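Local coordinates for transcriptional regulatory protein FIXJ (Sinorhizobium meliloti, PDB 1DBW), which acts, once activated by FixL, as a transcription activator switching on nifA and fixK for nitrogen fixation, the fragment here being its response-regulator receiver domain, at residues 1-13 and 42-56. The protein carries 2 engineered substitutions. Residues are numbered along the deposited sequence; the frame is centred on the assembly and turned at random.
Sequences MQDYTVHIVDDEE and FAPDVRNGVLVTDLR. Engineered in segment 1-13: Gln2 (natural residue Thr).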
loop_
_atom_site.group_PDB
_atom_site.type_symbol
_atom_site.label_atom_id
_atom_site.label_comp_id
_atom_site.label_asym_id
_atom_site.label_seq_id
_atom_site.Cartn_x
_atom_site.Cartn_y
_atom_site.Cartn_z
ATOM N N MET A 1 -14.545 -8.886 14.812
ATOM C CA MET A 1 -13.259 -8.642 14.084
ATOM C C MET A 1 -13.585 -7.890 12.804
ATOM O O MET A 1 -14.627 -8.115 12.217
ATOM C CB MET A 1 -12.607 -9.982 13.758
ATOM C CG MET A 1 -12.375 -10.841 15.007
ATOM S SD MET A 1 -11.718 -12.454 14.694
ATOM C CE MET A 1 -9.958 -12.050 14.769
ATOM N N GLN A 2 -12.721 -6.976 12.385
ATOM C CA GLN A 2 -13.006 -6.211 11.171
ATOM C C GLN A 2 -12.588 -6.969 9.914
ATOM O O GLN A 2 -11.473 -7.423 9.819
ATOM C CB GLN A 2 -12.336 -4.822 11.232
ATOM C CG GLN A 2 -12.406 -4.062 9.915
ATOM C CD GLN A 2 -12.064 -2.585 10.034
ATOM O OE1 GLN A 2 -12.819 -1.748 9.553
ATOM N NE2 GLN A 2 -10.915 -2.258 10.644
ATOM N N ASP A 3 -13.502 -7.109 8.958
ATOM C CA ASP A 3 -13.219 -7.812 7.698
ATOM C C ASP A 3 -12.680 -6.831 6.649
ATOM O O ASP A 3 -13.412 -6.427 5.733
ATOM C CB ASP A 3 -14.507 -8.460 7.135
ATOM C CG ASP A 3 -14.261 -9.264 5.862
ATOM O OD1 ASP A 3 -13.100 -9.642 5.584
ATOM O OD2 ASP A 3 -15.215 -9.484 5.088
ATOM N N TYR A 4 -11.409 -6.478 6.716
ATOM C CA TYR A 4 -10.896 -5.546 5.712
ATOM C C TYR A 4 -9.974 -6.254 4.739
ATOM O O TYR A 4 -9.549 -7.377 4.984
ATOM C CB TYR A 4 -10.165 -4.388 6.392
ATOM C CG TYR A 4 -8.941 -4.835 7.188
ATOM C CD1 TYR A 4 -9.042 -5.224 8.527
ATOM C CD2 TYR A 4 -7.667 -4.795 6.608
ATOM C CE1 TYR A 4 -7.906 -5.542 9.280
ATOM C CE2 TYR A 4 -6.526 -5.122 7.342
ATOM C CZ TYR A 4 -6.655 -5.486 8.680
ATOM O OH TYR A 4 -5.530 -5.723 9.422
ATOM N N THR A 5 -9.708 -5.613 3.609
ATOM C CA THR A 5 -8.862 -6.200 2.592
ATOM C C THR A 5 -7.616 -5.371 2.385
ATOM O O THR A 5 -7.690 -4.143 2.460
ATOM C CB THR A 5 -9.635 -6.252 1.244
ATOM O OG1 THR A 5 -10.795 -7.088 1.426
ATOM C CG2 THR A 5 -8.769 -6.864 0.123
ATOM N N VAL A 6 -6.479 -6.058 2.248
ATOM C CA VAL A 6 -5.213 -5.370 1.982
ATOM C C VAL A 6 -5.041 -5.394 0.452
ATOM O O VAL A 6 -4.925 -6.459 -0.136
ATOM C CB VAL A 6 -3.995 -6.098 2.609
ATOM C CG1 VAL A 6 -2.712 -5.248 2.355
ATOM C CG2 VAL A 6 -4.193 -6.293 4.099
ATOM N N HIS A 7 -4.902 -4.204 -0.148
ATOM C CA HIS A 7 -4.762 -4.076 -1.603
ATOM C C HIS A 7 -3.320 -3.803 -1.887
ATOM O O HIS A 7 -2.832 -2.781 -1.420
ATOM C CB HIS A 7 -5.640 -2.910 -2.082
ATOM C CG HIS A 7 -7.101 -3.227 -1.986
ATOM N ND1 HIS A 7 -7.765 -3.917 -2.981
ATOM C CD2 HIS A 7 -7.997 -3.050 -0.983
ATOM C CE1 HIS A 7 -9.000 -4.166 -2.592
ATOM N NE2 HIS A 7 -9.170 -3.655 -1.380
ATOM N N ILE A 8 -2.644 -4.752 -2.559
ATOM C CA ILE A 8 -1.217 -4.608 -2.824
ATOM C C ILE A 8 -0.985 -4.178 -4.254
ATOM O O ILE A 8 -1.423 -4.826 -5.201
ATOM C CB ILE A 8 -0.461 -5.898 -2.600
ATOM C CG1 ILE A 8 -0.785 -6.506 -1.214
ATOM C CG2 ILE A 8 1.030 -5.631 -2.738
ATOM C CD1 ILE A 8 -0.187 -5.759 -0.089
ATOM N N VAL A 9 -0.262 -3.082 -4.410
ATOM C CA VAL A 9 0.005 -2.567 -5.739
ATOM C C VAL A 9 1.520 -2.639 -5.839
ATOM O O VAL A 9 2.216 -1.962 -5.114
ATOM C CB VAL A 9 -0.540 -1.103 -5.884
ATOM C CG1 VAL A 9 -0.359 -0.596 -7.289
ATOM C CG2 VAL A 9 -2.007 -1.079 -5.585
ATOM N N ASP A 10 2.023 -3.605 -6.595
ATOM C CA ASP A 10 3.481 -3.751 -6.722
ATOM C C ASP A 10 3.866 -3.924 -8.185
ATOM O O ASP A 10 3.302 -4.763 -8.896
ATOM C CB ASP A 10 3.973 -4.930 -5.868
ATOM C CG ASP A 10 5.495 -4.931 -5.638
ATOM O OD1 ASP A 10 6.272 -4.360 -6.444
ATOM O OD2 ASP A 10 5.917 -5.526 -4.625
ATOM N N ASP A 11 4.806 -3.085 -8.621
ATOM C CA ASP A 11 5.302 -3.074 -9.991
ATOM C C ASP A 11 6.156 -4.299 -10.340
ATOM O O ASP A 11 5.978 -4.895 -11.411
ATOM C CB ASP A 11 6.091 -1.781 -10.255
ATOM C CG ASP A 11 7.402 -1.711 -9.475
ATOM O OD1 ASP A 11 8.464 -1.532 -10.112
ATOM O OD2 ASP A 11 7.379 -1.843 -8.232
ATOM N N GLU A 12 7.071 -4.667 -9.441
ATOM C CA GLU A 12 7.950 -5.816 -9.649
ATOM C C GLU A 12 7.169 -7.109 -9.395
ATOM O O GLU A 12 6.858 -7.439 -8.252
ATOM C CB GLU A 12 9.171 -5.723 -8.721
ATOM C CG GLU A 12 10.377 -6.537 -9.190
ATOM C CD GLU A 12 11.694 -6.075 -8.566
ATOM O OE1 GLU A 12 12.009 -4.865 -8.649
ATOM O OE2 GLU A 12 12.425 -6.925 -8.009
ATOM N N GLU A 13 6.847 -7.819 -10.475
ATOM C CA GLU A 13 6.092 -9.061 -10.395
ATOM C C GLU A 13 6.369 -10.007 -9.229
ATOM O O GLU A 13 5.462 -10.280 -8.437
ATOM N N PHE A 42 -10.079 0.688 -9.822
ATOM C CA PHE A 42 -10.841 -0.093 -8.855
ATOM C C PHE A 42 -11.156 0.671 -7.561
ATOM O O PHE A 42 -12.177 0.413 -6.920
ATOM C CB PHE A 42 -10.024 -1.357 -8.489
ATOM C CG PHE A 42 -10.764 -2.340 -7.617
ATOM C CD1 PHE A 42 -11.685 -3.213 -8.185
ATOM C CD2 PHE A 42 -10.583 -2.348 -6.230
ATOM C CE1 PHE A 42 -12.433 -4.081 -7.399
ATOM C CE2 PHE A 42 -11.326 -3.217 -5.424
ATOM C CZ PHE A 42 -12.254 -4.083 -6.014
ATOM N N ALA A 43 -10.356 1.673 -7.239
ATOM C CA ALA A 43 -10.476 2.385 -5.973
ATOM C C ALA A 43 -11.861 2.840 -5.523
ATOM O O ALA A 43 -12.163 2.714 -4.345
ATOM C CB ALA A 43 -9.464 3.536 -5.880
ATOM N N PRO A 44 -12.677 3.402 -6.424
ATOM C CA PRO A 44 -14.004 3.846 -5.986
ATOM C C PRO A 44 -14.874 2.716 -5.476
ATOM O O PRO A 44 -15.790 2.987 -4.724
ATOM C CB PRO A 44 -14.593 4.478 -7.242
ATOM C CG PRO A 44 -13.375 4.994 -7.970
ATOM C CD PRO A 44 -12.433 3.807 -7.820
ATOM N N ASP A 45 -14.549 1.477 -5.853
ATOM C CA ASP A 45 -15.319 0.305 -5.420
ATOM C C ASP A 45 -14.822 -0.282 -4.110
ATOM O O ASP A 45 -15.495 -1.138 -3.527
ATOM C CB ASP A 45 -15.321 -0.763 -6.502
ATOM C CG ASP A 45 -16.221 -0.394 -7.660
ATOM O OD1 ASP A 45 -17.403 -0.075 -7.401
ATOM O OD2 ASP A 45 -15.740 -0.384 -8.806
ATOM N N VAL A 46 -13.641 0.156 -3.676
ATOM C CA VAL A 46 -13.079 -0.330 -2.410
ATOM C C VAL A 46 -13.867 0.080 -1.175
ATOM O O VAL A 46 -14.158 1.261 -0.930
ATOM C CB VAL A 46 -11.607 0.123 -2.211
ATOM C CG1 VAL A 46 -11.125 -0.190 -0.772
ATOM C CG2 VAL A 46 -10.692 -0.600 -3.151
ATOM N N ARG A 47 -14.200 -0.926 -0.382
ATOM C CA ARG A 47 -14.855 -0.710 0.889
ATOM C C ARG A 47 -13.954 -1.447 1.874
ATOM O O ARG A 47 -13.455 -2.546 1.558
ATOM C CB ARG A 47 -16.271 -1.318 0.886
ATOM C CG ARG A 47 -17.227 -0.609 -0.091
ATOM C CD ARG A 47 -17.369 0.872 0.272
ATOM N NE ARG A 47 -18.294 1.567 -0.626
ATOM C CZ ARG A 47 -17.974 2.011 -1.845
ATOM N NH1 ARG A 47 -16.749 1.849 -2.333
ATOM N NH2 ARG A 47 -18.890 2.614 -2.587
ATOM N N ASN A 48 -13.727 -0.833 3.030
ATOM C CA ASN A 48 -12.905 -1.405 4.098
ATOM C C ASN A 48 -11.625 -1.991 3.523
ATOM O O ASN A 48 -11.347 -3.187 3.629
ATOM C CB ASN A 48 -13.681 -2.474 4.880
ATOM C CG ASN A 48 -15.116 -2.090 5.108
ATOM O OD1 ASN A 48 -15.402 -1.102 5.776
ATOM N ND2 ASN A 48 -16.038 -2.866 4.531
ATOM N N GLY A 49 -10.829 -1.121 2.937
ATOM C CA GLY A 49 -9.580 -1.590 2.386
ATOM C C GLY A 49 -8.399 -0.746 2.808
ATOM O O GLY A 49 -8.547 0.446 3.118
ATOM N N VAL A 50 -7.258 -1.413 2.949
ATOM C CA VAL A 50 -5.995 -0.733 3.244
ATOM C C VAL A 50 -5.144 -0.895 1.993
ATOM O O VAL A 50 -5.094 -1.971 1.409
ATOM C CB VAL A 50 -5.249 -1.394 4.450
ATOM C CG1 VAL A 50 -3.818 -0.821 4.618
ATOM C CG2 VAL A 50 -6.045 -1.140 5.697
ATOM N N LEU A 51 -4.371 0.128 1.660
ATOM C CA LEU A 51 -3.518 0.059 0.476
ATOM C C LEU A 51 -2.063 -0.077 0.875
ATOM O O LEU A 51 -1.625 0.567 1.839
ATOM C CB LEU A 51 -3.658 1.355 -0.322
ATOM C CG LEU A 51 -2.636 1.582 -1.457
ATOM C CD1 LEU A 51 -2.789 0.527 -2.612
ATOM C CD2 LEU A 51 -2.902 3.009 -1.999
ATOM N N VAL A 52 -1.361 -0.977 0.191
ATOM C CA VAL A 52 0.082 -1.142 0.437
ATOM C C VAL A 52 0.726 -0.992 -0.928
ATOM O O VAL A 52 0.446 -1.771 -1.843
ATOM C CB VAL A 52 0.431 -2.480 1.026
ATOM C CG1 VAL A 52 1.958 -2.590 1.187
ATOM C CG2 VAL A 52 -0.207 -2.634 2.431
ATOM N N THR A 53 1.607 0.011 -1.070
ATOM C CA THR A 53 2.270 0.192 -2.348
ATOM C C THR A 53 3.751 -0.172 -2.289
ATOM O O THR A 53 4.369 -0.079 -1.231
ATOM C CB THR A 53 2.202 1.672 -2.812
ATOM O OG1 THR A 53 3.028 2.474 -1.964
ATOM C CG2 THR A 53 0.766 2.212 -2.741
ATOM N N ASP A 54 4.248 -0.719 -3.390
ATOM C CA ASP A 54 5.681 -0.995 -3.545
ATOM C C ASP A 54 5.913 -0.708 -5.026
ATOM O O ASP A 54 5.924 -1.623 -5.873
ATOM C CB ASP A 54 6.082 -2.435 -3.194
ATOM C CG ASP A 54 7.609 -2.648 -3.239
ATOM O OD1 ASP A 54 8.059 -3.763 -2.908
ATOM O OD2 ASP A 54 8.359 -1.698 -3.587
ATOM N N LEU A 55 5.939 0.591 -5.331
ATOM C CA LEU A 55 6.107 1.121 -6.686
ATOM C C LEU A 55 7.503 1.727 -6.810
ATOM O O LEU A 55 7.851 2.668 -6.091
ATOM C CB LEU A 55 5.050 2.180 -6.955
ATOM C CG LEU A 55 3.635 1.610 -6.884
ATOM C CD1 LEU A 55 2.599 2.724 -6.789
ATOM C CD2 LEU A 55 3.398 0.719 -8.093
ATOM N N ARG A 56 8.294 1.165 -7.716
ATOM C CA ARG A 56 9.672 1.608 -7.914
ATOM C C ARG A 56 9.864 2.481 -9.130
ATOM O O ARG A 56 10.730 3.357 -9.118
ATOM C CB ARG A 56 10.601 0.403 -8.002
ATOM C CG ARG A 56 10.408 -0.587 -6.871
ATOM C CD ARG A 56 10.787 -1.979 -7.314
ATOM N NE ARG A 56 10.181 -2.995 -6.463
ATOM C CZ ARG A 56 10.863 -3.945 -5.830
ATOM N NH1 ARG A 56 12.184 -4.013 -5.948
ATOM N NH2 ARG A 56 10.221 -4.832 -5.079
HETATM O O HOH W 1 -12.943 -5.573 2.647
HETATM O O HOH W 2 -11.695 -3.764 -0.218
#
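Val46 CG2 lies over one face of the His7 imidazole, 4.1 Å from the ring centroid, a CH-pi contact. Thr5 CG2 covers the opposite face, while Gly49 CA and a water 2.8 Å from His7 NE2 sit at the edge in the ring plane. The Phe42 ring meets His7 obliquely. His7 belongs to strand 5-10, which pairs in parallel with strand 49-54 at the centre of the CheY-like receiver fold, a doubly wound sheet in 2-1-3-4-5 order. Both imidazole nitrogens are engaged: NE2 with that water, which donates to Arg47 O, ND1 with His33 NE2 of strand 29-33. Replacing His7 with alanine removes the ring, which would probably cost the water and His33 NE2 their imidazole partner and open a gap between Thr5 CG2 and Val46 CG2. Six backbone bonds join the strands from Thr5 to Asp54; the straightest, His7 N to Val50 O, measures 2.7 Å at 173°. On the His7 face Val9 CG2 presses tightly on Leu51 CD1 at 3.5 Å; on the other, Ile8 CD1, turned back toward Val52 by chi2 of -72°, reaches Val52 CB at 3.5 Å.

At and just beyond the C-terminal strand ends lie the magnesium-site residues Asp10, Asp11, Asp54 (the predicted phosphorylation site) and Arg56, the last probably through its backbone O as in other receivers. The Asp10 and Asp54 carboxylates lie side by side, planes 41° apart, with Asp10 OD2 3.3 Å from Asp54 OD1. Such crowding is consistent with cation binding, and the salt bridge from Lys104 to Asp54 OD2 probably offsets part of the charge. Arg56 NH2 bonds weakly to Asp54 OD1, and Asp11 OD2 bridges to Arg56 NE at the guanidinium edge. The Glu12 carboxylate instead lies over the guanidinium face, so Glu12 OE1 approaches Arg56 NH1 to 2.8 Å without any N-H pointing at it.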